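PDB 2QRD: SNF1-like protein kinase ssp2 from Schizosaccharomyces pombe, which probably phosphorylates serine and threonine residues of target proteins as the catalytic subunit of an AMP-activated-type kinase of fission yeast. Local coordinates for residues A[35-40]-A[60-65]; A[54-59]-A[80-85]. All blocks are in the same frame, centred on the assembly; numbering follows the deposited sequence.

Both interactions use strand 57-63 of one antiparallel sheet, but at different stages of its course. Interaction 2 is the more buried: the start of the strand pairs with the neighbouring strand 74-84, putting aliphatic side chains beneath helix 23-37 and a polar threonine-glutamine pair on the other side. Interaction 1 is only partly buried. There the same strand, further on, meets the chain as it leaves helix 23-37 and joins the sheet as the short strand 40-41; a tryptophan packs on two alanines, while a glutamine and an arginine share a water. Their centres lie about 18 Å apart, on opposite sides of the chain's centre, yet S60 and L80 touch between them.

Interaction 1 (A[35-40]-A[60-65]); sequences QRAGAQ and SRWEIP
The carbonyl O of R61 is gripped by the backbone N of Q40 at 2.8 Å, almost straight (175°), and more weakly by a water. With the return bond from R61 N to Q40 O, this makes the two a hydrogen-bonded antiparallel pair. Their polar side chains run side by side, and the same water joins them, donating to Q40 OE1 and accepting from R61 NE at 3.2 Å in the guanidinium plane. Next to this pair, W62, its CG anti to the carbonyl carbon (chi1 -59°), sets its indole against two alanines: the A39 methyl sits over it as a CH-pi contact, CB 3.7 Å from the centroid of the five-membered ring, and A37 CB meets CZ3 obliquely at 3.5 Å. Alanine suits A39, apparently because the ring face leaves little room for a longer chain. W62 NE1 bonds S60 OG, which also pairs with I78 O. A leucine in place of W62 would probably leave a gap beside A37 and A39 and S60 without its indole partner. G38, with positive phi, ends helix 23-37 in a Schellman motif; a CB there would jam against A37 O, so glycine fits. W62 lies between that helix, strand 74-84 and helix 123-136.

Interaction 2 (A[54-59]-A[80-85]); sequences DMYTIK and LQLYEV
The Y56 ring carries M55 CG over one face, toward the rim, and receives the L82 methyl CD2 obliquely, 3.7 Å from Y56 CD2. A second flat group, the Q81 amide, lies across T57, while Q81 CG lies over one face of the Y83 ring, toward its rim. These groups flank a pair of antiparallel strands, 57-59 with 80-84, running at 167° to each other within the sheet of a KA1-like domain, the adenylate sensor of SNF1-type kinases. I58 and L80 form the hydrogen-bonded pair, with L80 N to I58 O at 2.7 Å and I58 N to L80 O at 3.0 Å. T57 and Q81 are the non-hydrogen-bonded pair, and beyond them L82 N reaches Y56 O, so the ladder extends to the end of the 3-10 turn.

The two faces differ in chemistry. I58 and L80 meet through CG2 and CD2 at 4.1 Å, and together with Y56 and L82 they make the apolar side: I58 packs on L27 and Y31 of helix 23-37, and L82 on I26. Branched aliphatic residues suit this buried layer because they fill it without polar atoms to satisfy. Tyrosine fits there because its OH reaches P26 O of the SPCC1919.03c chain. That chain also touches the opposite face, where its P29 packs on Q81. With CG anti to the backbone N (chi1 -180°) and a bend at chi2, the Q81 chain curls back so that its amide is held at both ends. NE2 donates in the amide plane to L82 O, and OE1 accepts from T57 OG1 at 2.6 Å. Threonine suits this site, since the same OG1 can donate to Q81 while accepting from a water. That water completes the ring of bonds, donating to T57 OG1 at 2.9 Å and accepting from Q81 NE2 at 3.0 Å.

Interaction 1 (A[35-40]-A[60-65])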
ATOM      1  N   GLN A  35      27.020 -14.063  -8.968  1.00 53.86           N
ATOM      2  CA  GLN A  35      28.075 -14.548  -8.111  1.00 53.53           C
ATOM      3  C   GLN A  35      28.375 -13.574  -6.965  1.00 53.80           C
ATOM      4  O   GLN A  35      28.708 -14.015  -5.850  1.00 54.03           O
ATOM      5  CB  GLN A  35      29.340 -14.842  -8.918  1.00 53.58           C
ATOM      6  CG  GLN A  35      30.501 -15.274  -8.059  1.00 53.47           C
ATOM      7  CD  GLN A  35      31.821 -15.144  -8.745  1.00 56.10           C
ATOM      8  OE1 GLN A  35      32.405 -16.139  -9.165  1.00 57.68           O
ATOM      9  NE2 GLN A  35      32.324 -13.916  -8.850  1.00 58.17           N
ATOM     10  N   ARG A  36      28.283 -12.268  -7.229  1.00 53.54           N
ATOM     11  CA  ARG A  36      28.454 -11.273  -6.156  1.00 53.78           C
ATOM     12  C   ARG A  36      27.298 -11.311  -5.162  1.00 53.51           C
ATOM     13  O   ARG A  36      27.502 -11.137  -3.964  1.00 53.03           O
ATOM     14  CB  ARG A  36      28.612  -9.857  -6.696  1.00 53.93           C
ATOM     15  CG  ARG A  36      29.986  -9.538  -7.202  1.00 55.92           C
ATOM     16  CD  ARG A  36      30.249  -8.058  -7.059  1.00 61.46           C
ATOM     17  NE  ARG A  36      29.315  -7.252  -7.847  1.00 64.06           N
ATOM     18  CZ  ARG A  36      29.023  -5.974  -7.601  1.00 66.18           C
ATOM     19  NH1 ARG A  36      29.580  -5.321  -6.575  1.00 67.32           N
ATOM     20  NH2 ARG A  36      28.175  -5.340  -8.396  1.00 66.11           N
ATOM     21  N   ALA A  37      26.088 -11.563  -5.659  1.00 53.34           N
ATOM     22  CA  ALA A  37      24.918 -11.675  -4.785  1.00 53.57           C
ATOM     23  C   ALA A  37      24.913 -12.974  -3.971  1.00 53.66           C
ATOM     24  O   ALA A  37      24.138 -13.116  -3.027  1.00 54.02           O
ATOM     25  CB  ALA A  37      23.627 -11.514  -5.581  1.00 54.05           C
ATOM     26  N   GLY A  38      25.810 -13.895  -4.322  1.00 53.32           N
ATOM     27  CA  GLY A  38      25.909 -15.208  -3.686  1.00 52.68           C
ATOM     28  C   GLY A  38      25.026 -16.318  -4.257  1.00 52.07           C
ATOM     29  O   GLY A  38      24.965 -17.396  -3.686  1.00 51.58           O
ATOM     30  N   ALA A  39      24.333 -16.056  -5.364  1.00 51.10           N
ATOM     31  CA  ALA A  39      23.453 -17.042  -5.980  1.00 50.82           C
ATOM     32  C   ALA A  39      24.278 -18.181  -6.582  1.00 51.03           C
ATOM     33  O   ALA A  39      25.476 -18.030  -6.802  1.00 51.39           O
ATOM     34  CB  ALA A  39      22.572 -16.388  -7.051  1.00 49.40           C
ATOM     35  N   GLN A  40      23.633 -19.320  -6.812  1.00 50.96           N
ATOM     36  CA  GLN A  40      24.226 -20.423  -7.571  1.00 51.38           C
ATOM     37  C   GLN A  40      23.384 -20.596  -8.803  1.00 50.23           C
ATOM     38  O   GLN A  40      22.229 -20.230  -8.809  1.00 49.02           O
ATOM     39  CB  GLN A  40      24.261 -21.713  -6.766  1.00 50.88           C
ATOM     40  CG  GLN A  40      25.596 -21.941  -6.181  1.00 55.30           C
ATOM     41  CD  GLN A  40      25.571 -22.478  -4.763  1.00 57.99           C
ATOM     42  OE1 GLN A  40      25.277 -21.739  -3.810  1.00 64.03           O
ATOM     43  NE2 GLN A  40      25.904 -23.736  -4.610  1.00 50.70           N
ATOM     44  N   SER A  60      18.804 -20.171 -11.356  1.00 50.57           N
ATOM     45  CA  SER A  60      19.618 -19.778 -10.216  1.00 51.31           C
ATOM     46  C   SER A  60      18.949 -20.210  -8.912  1.00 51.54           C
ATOM     47  O   SER A  60      17.712 -20.265  -8.808  1.00 52.63           O
ATOM     48  CB  SER A  60      19.894 -18.264 -10.221  1.00 51.29           C
ATOM     49  OG  SER A  60      18.687 -17.539 -10.065  1.00 50.89           O
ATOM     50  N   ARG A  61      19.774 -20.559  -7.941  1.00 50.92           N
ATOM     51  CA  ARG A  61      19.303 -20.852  -6.600  1.00 50.89           C
ATOM     52  C   ARG A  61      19.928 -19.858  -5.619  1.00 51.08           C
ATOM     53  O   ARG A  61      21.133 -19.586  -5.676  1.00 51.13           O
ATOM     54  CB  ARG A  61      19.637 -22.291  -6.219  1.00 49.70           C
ATOM     55  CG  ARG A  61      18.854 -22.780  -5.043  1.00 48.03           C
ATOM     56  CD  ARG A  61      19.254 -24.185  -4.698  1.00 46.18           C
ATOM     57  NE  ARG A  61      20.694 -24.269  -4.503  1.00 42.96           N
ATOM     58  CZ  ARG A  61      21.384 -25.396  -4.533  1.00 42.66           C
ATOM     59  NH1 ARG A  61      20.739 -26.537  -4.743  1.00 42.34           N
ATOM     60  NH2 ARG A  61      22.710 -25.377  -4.358  1.00 37.63           N
ATOM     61  N   TRP A  62      19.095 -19.333  -4.730  1.00 51.77           N
ATOM     62  CA  TRP A  62      19.482 -18.297  -3.767  1.00 52.54           C
ATOM     63  C   TRP A  62      19.098 -18.760  -2.365  1.00 53.30           C
ATOM     64  O   TRP A  62      17.937 -19.176  -2.122  1.00 52.84           O
ATOM     65  CB  TRP A  62      18.708 -17.001  -4.034  1.00 52.56           C
ATOM     66  CG  TRP A  62      18.859 -16.354  -5.404  1.00 53.09           C
ATOM     67  CD1 TRP A  62      18.459 -16.851  -6.632  1.00 53.59           C
ATOM     68  CD2 TRP A  62      19.395 -15.058  -5.663  1.00 52.74           C
ATOM     69  NE1 TRP A  62      18.755 -15.947  -7.636  1.00 50.21           N
ATOM     70  CE2 TRP A  62      19.315 -14.836  -7.067  1.00 51.10           C
ATOM     71  CE3 TRP A  62      19.950 -14.064  -4.844  1.00 52.32           C
ATOM     72  CZ2 TRP A  62      19.771 -13.662  -7.667  1.00 52.61           C
ATOM     73  CZ3 TRP A  62      20.397 -12.879  -5.442  1.00 53.08           C
ATOM     74  CH2 TRP A  62      20.318 -12.696  -6.843  1.00 53.67           C
ATOM     75  N   GLU A  63      20.056 -18.694  -1.440  1.00 54.12           N
ATOM     76  CA  GLU A  63      19.748 -18.919  -0.029  1.00 55.02           C
ATOM     77  C   GLU A  63      18.916 -17.721   0.448  1.00 53.14           C
ATOM     78  O   GLU A  63      19.175 -16.593   0.047  1.00 54.32           O
ATOM     79  CB  GLU A  63      21.022 -19.176   0.822  1.00 55.28           C
ATOM     80  CG  GLU A  63      21.741 -20.520   0.484  1.00 57.32           C
ATOM     81  CD  GLU A  63      22.330 -21.324   1.703  1.00 59.08           C
ATOM     82  OE1 GLU A  63      23.448 -21.003   2.204  1.00 62.13           O
ATOM     83  OE2 GLU A  63      21.699 -22.345   2.119  1.00 65.14           O
ATOM     84  N   ILE A  64      17.870 -17.953   1.226  1.00 51.43           N
ATOM     85  CA  ILE A  64      17.058 -16.820   1.678  1.00 49.93           C
ATOM     86  C   ILE A  64      17.662 -16.284   2.960  1.00 50.08           C
ATOM     87  O   ILE A  64      17.745 -17.000   3.940  1.00 50.23           O
ATOM     88  CB  ILE A  64      15.516 -17.151   1.794  1.00 49.97           C
ATOM     89  CG1 ILE A  64      14.949 -17.636   0.452  1.00 47.51           C
ATOM     90  CG2 ILE A  64      14.728 -15.935   2.242  1.00 48.43           C
ATOM     91  CD1 ILE A  64      13.669 -18.416   0.554  1.00 48.88           C
ATOM     92  N   PRO A  65      18.117 -15.017   2.950  1.00 50.46           N
ATOM     93  CA  PRO A  65      18.820 -14.479   4.113  1.00 50.33           C
ATOM     94  C   PRO A  65      18.117 -14.665   5.446  1.00 50.46           C
ATOM     95  O   PRO A  65      18.756 -15.097   6.407  1.00 50.81           O
ATOM     96  CB  PRO A  65      18.973 -12.995   3.774  1.00 50.08           C
ATOM     97  CG  PRO A  65      19.047 -12.979   2.277  1.00 50.44           C
ATOM     98  CD  PRO A  65      18.030 -14.020   1.865  1.00 50.25           C
TER
HETATM   99  O   HOH W   1      22.275 -21.780  -3.345  1.00 55.43           O

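Interaction 2 (A[54-59]-A[80-85])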
ATOM      1  N   ASP A  54      20.416 -21.704 -25.713  1.00 51.77           N
ATOM      2  CA  ASP A  54      19.893 -22.002 -24.376  1.00 51.89           C
ATOM      3  C   ASP A  54      20.860 -21.548 -23.282  1.00 51.09           C
ATOM      4  O   ASP A  54      20.499 -21.452 -22.119  1.00 51.68           O
ATOM      5  CB  ASP A  54      19.471 -23.472 -24.220  1.00 51.87           C
ATOM      6  CG  ASP A  54      20.646 -24.463 -24.305  1.00 54.08           C
ATOM      7  OD1 ASP A  54      20.346 -25.675 -24.335  1.00 55.57           O
ATOM      8  OD2 ASP A  54      21.847 -24.076 -24.327  1.00 55.02           O
ATOM      9  N   MET A  55      22.078 -21.213 -23.686  1.00 50.52           N
ATOM     10  CA  MET A  55      23.032 -20.531 -22.804  1.00 49.55           C
ATOM     11  C   MET A  55      22.465 -19.238 -22.196  1.00 48.76           C
ATOM     12  O   MET A  55      22.932 -18.801 -21.149  1.00 48.57           O
ATOM     13  CB  MET A  55      24.398 -20.318 -23.506  1.00 49.27           C
ATOM     14  CG  MET A  55      24.514 -19.126 -24.452  1.00 48.67           C
ATOM     15  SD  MET A  55      26.169 -19.031 -25.149  1.00 49.02           S
ATOM     16  CE  MET A  55      26.424 -17.283 -25.409  1.00 49.53           C
ATOM     17  N   TYR A  56      21.450 -18.660 -22.840  1.00 48.13           N
ATOM     18  CA  TYR A  56      20.792 -17.427 -22.341  1.00 48.09           C
ATOM     19  C   TYR A  56      19.638 -17.671 -21.354  1.00 47.96           C
ATOM     20  O   TYR A  56      19.031 -16.741 -20.881  1.00 47.29           O
ATOM     21  CB  TYR A  56      20.344 -16.532 -23.501  1.00 47.71           C
ATOM     22  CG  TYR A  56      21.499 -16.033 -24.331  1.00 47.21           C
ATOM     23  CD1 TYR A  56      21.738 -16.543 -25.590  1.00 46.37           C
ATOM     24  CD2 TYR A  56      22.379 -15.071 -23.834  1.00 47.75           C
ATOM     25  CE1 TYR A  56      22.818 -16.114 -26.342  1.00 48.26           C
ATOM     26  CE2 TYR A  56      23.478 -14.618 -24.592  1.00 47.25           C
ATOM     27  CZ  TYR A  56      23.679 -15.134 -25.847  1.00 48.24           C
ATOM     28  OH  TYR A  56      24.750 -14.699 -26.622  1.00 49.54           O
ATOM     29  N   THR A  57      19.355 -18.941 -21.072  1.00 49.06           N
ATOM     30  CA  THR A  57      18.456 -19.376 -19.998  1.00 49.43           C
ATOM     31  C   THR A  57      19.330 -19.854 -18.824  1.00 49.88           C
ATOM     32  O   THR A  57      20.079 -20.853 -18.945  1.00 49.53           O
ATOM     33  CB  THR A  57      17.560 -20.539 -20.488  1.00 49.41           C
ATOM     34  OG1 THR A  57      16.905 -20.152 -21.696  1.00 48.94           O
ATOM     35  CG2 THR A  57      16.511 -20.932 -19.453  1.00 48.95           C
ATOM     36  N   ILE A  58      19.264 -19.108 -17.720  1.00 49.71           N
ATOM     37  CA  ILE A  58      20.022 -19.418 -16.501  1.00 49.08           C
ATOM     38  C   ILE A  58      19.013 -19.771 -15.390  1.00 49.48           C
ATOM     39  O   ILE A  58      18.080 -18.991 -15.130  1.00 48.40           O
ATOM     40  CB  ILE A  58      20.893 -18.201 -16.021  1.00 48.51           C
ATOM     41  CG1 ILE A  58      21.869 -17.756 -17.122  1.00 49.53           C
ATOM     42  CG2 ILE A  58      21.596 -18.496 -14.676  1.00 44.32           C
ATOM     43  CD1 ILE A  58      22.407 -16.292 -16.972  1.00 49.39           C
ATOM     44  N   LYS A  59      19.209 -20.926 -14.738  1.00 49.34           N
ATOM     45  CA  LYS A  59      18.463 -21.217 -13.516  1.00 50.24           C
ATOM     46  C   LYS A  59      19.332 -20.928 -12.295  1.00 50.31           C
ATOM     47  O   LYS A  59      20.467 -21.369 -12.209  1.00 50.63           O
ATOM     48  CB  LYS A  59      17.885 -22.641 -13.510  1.00 50.34           C
ATOM     49  CG  LYS A  59      16.840 -22.864 -14.603  1.00 51.73           C
ATOM     50  CD  LYS A  59      15.819 -23.879 -14.227  1.00 56.01           C
ATOM     51  CE  LYS A  59      15.038 -24.346 -15.476  1.00 61.22           C
ATOM     52  NZ  LYS A  59      13.640 -24.848 -15.167  1.00 62.78           N
ATOM     53  N   LEU A  80      16.472 -16.792 -15.242  1.00 51.73           N
ATOM     54  CA  LEU A  80      16.752 -15.589 -16.023  1.00 51.54           C
ATOM     55  C   LEU A  80      16.701 -15.936 -17.482  1.00 51.03           C
ATOM     56  O   LEU A  80      17.106 -17.008 -17.865  1.00 51.34           O
ATOM     57  CB  LEU A  80      18.123 -15.018 -15.710  1.00 51.06           C
ATOM     58  CG  LEU A  80      18.598 -14.694 -14.284  1.00 52.61           C
ATOM     59  CD1 LEU A  80      17.762 -13.632 -13.637  1.00 52.88           C
ATOM     60  CD2 LEU A  80      18.732 -15.908 -13.396  1.00 50.17           C
ATOM     61  N   GLN A  81      16.189 -15.023 -18.289  1.00 51.10           N
ATOM     62  CA  GLN A  81      16.107 -15.243 -19.725  1.00 50.76           C
ATOM     63  C   GLN A  81      16.457 -13.967 -20.486  1.00 50.38           C
ATOM     64  O   GLN A  81      15.776 -12.961 -20.347  1.00 50.96           O
ATOM     65  CB  GLN A  81      14.706 -15.718 -20.107  1.00 50.36           C
ATOM     66  CG  GLN A  81      14.497 -15.986 -21.596  1.00 48.92           C
ATOM     67  CD  GLN A  81      15.342 -17.118 -22.115  1.00 47.91           C
ATOM     68  OE1 GLN A  81      15.119 -18.277 -21.786  1.00 47.31           O
ATOM     69  NE2 GLN A  81      16.314 -16.787 -22.950  1.00 47.33           N
ATOM     70  N   LEU A  82      17.517 -14.018 -21.278  1.00 49.30           N
ATOM     71  CA  LEU A  82      17.854 -12.913 -22.152  1.00 49.11           C
ATOM     72  C   LEU A  82      17.069 -13.019 -23.477  1.00 48.81           C
ATOM     73  O   LEU A  82      16.949 -14.099 -24.074  1.00 48.31           O
ATOM     74  CB  LEU A  82      19.384 -12.802 -22.387  1.00 48.96           C
ATOM     75  CG  LEU A  82      19.946 -11.431 -22.853  1.00 50.39           C
ATOM     76  CD1 LEU A  82      19.939 -10.382 -21.727  1.00 49.85           C
ATOM     77  CD2 LEU A  82      21.337 -11.506 -23.461  1.00 48.66           C
ATOM     78  N   TYR A  83      16.507 -11.880 -23.883  1.00 48.52           N
ATOM     79  CA  TYR A  83      15.809 -11.714 -25.142  1.00 48.14           C
ATOM     80  C   TYR A  83      16.358 -10.526 -25.927  1.00 48.47           C
ATOM     81  O   TYR A  83      16.608  -9.446 -25.346  1.00 48.48           O
ATOM     82  CB  TYR A  83      14.338 -11.432 -24.913  1.00 47.42           C
ATOM     83  CG  TYR A  83      13.526 -12.552 -24.332  1.00 46.89           C
ATOM     84  CD1 TYR A  83      13.235 -13.704 -25.078  1.00 44.98           C
ATOM     85  CD2 TYR A  83      13.003 -12.442 -23.043  1.00 46.40           C
ATOM     86  CE1 TYR A  83      12.470 -14.725 -24.544  1.00 44.20           C
ATOM     87  CE2 TYR A  83      12.229 -13.453 -22.502  1.00 45.77           C
ATOM     88  CZ  TYR A  83      11.962 -14.575 -23.257  1.00 46.98           C
ATOM     89  OH  TYR A  83      11.204 -15.552 -22.687  1.00 48.10           O
ATOM     90  N   GLU A  84      16.505 -10.684 -27.244  1.00 48.28           N
ATOM     91  CA  GLU A  84      16.741  -9.497 -28.056  1.00 48.42           C
ATOM     92  C   GLU A  84      15.431  -8.768 -28.365  1.00 48.81           C
ATOM     93  O   GLU A  84      14.466  -9.359 -28.899  1.00 48.41           O
ATOM     94  CB  GLU A  84      17.528  -9.792 -29.322  1.00 48.22           C
ATOM     95  CG  GLU A  84      18.158  -8.537 -29.900  1.00 49.63           C
ATOM     96  CD  GLU A  84      18.645  -8.700 -31.333  1.00 53.23           C
ATOM     97  OE1 GLU A  84      19.767  -9.218 -31.520  1.00 54.46           O
ATOM     98  OE2 GLU A  84      17.917  -8.281 -32.272  1.00 54.96           O
ATOM     99  N   VAL A  85      15.403  -7.486 -28.013  1.00 49.05           N
ATOM    100  CA  VAL A  85      14.262  -6.642 -28.316  1.00 50.35           C
ATOM    101  C   VAL A  85      14.384  -6.104 -29.723  1.00 51.56           C
ATOM    102  O   VAL A  85      13.423  -6.132 -30.476  1.00 52.22           O
ATOM    103  CB  VAL A  85      14.108  -5.490 -27.299  1.00 50.28           C
ATOM    104  CG1 VAL A  85      13.010  -4.523 -27.740  1.00 49.28           C
ATOM    105  CG2 VAL A  85      13.807  -6.060 -25.918  1.00 50.03           C
TER
HETATM  106  O   HOH W   2      17.838 -19.045 -24.174  1.00 41.29           O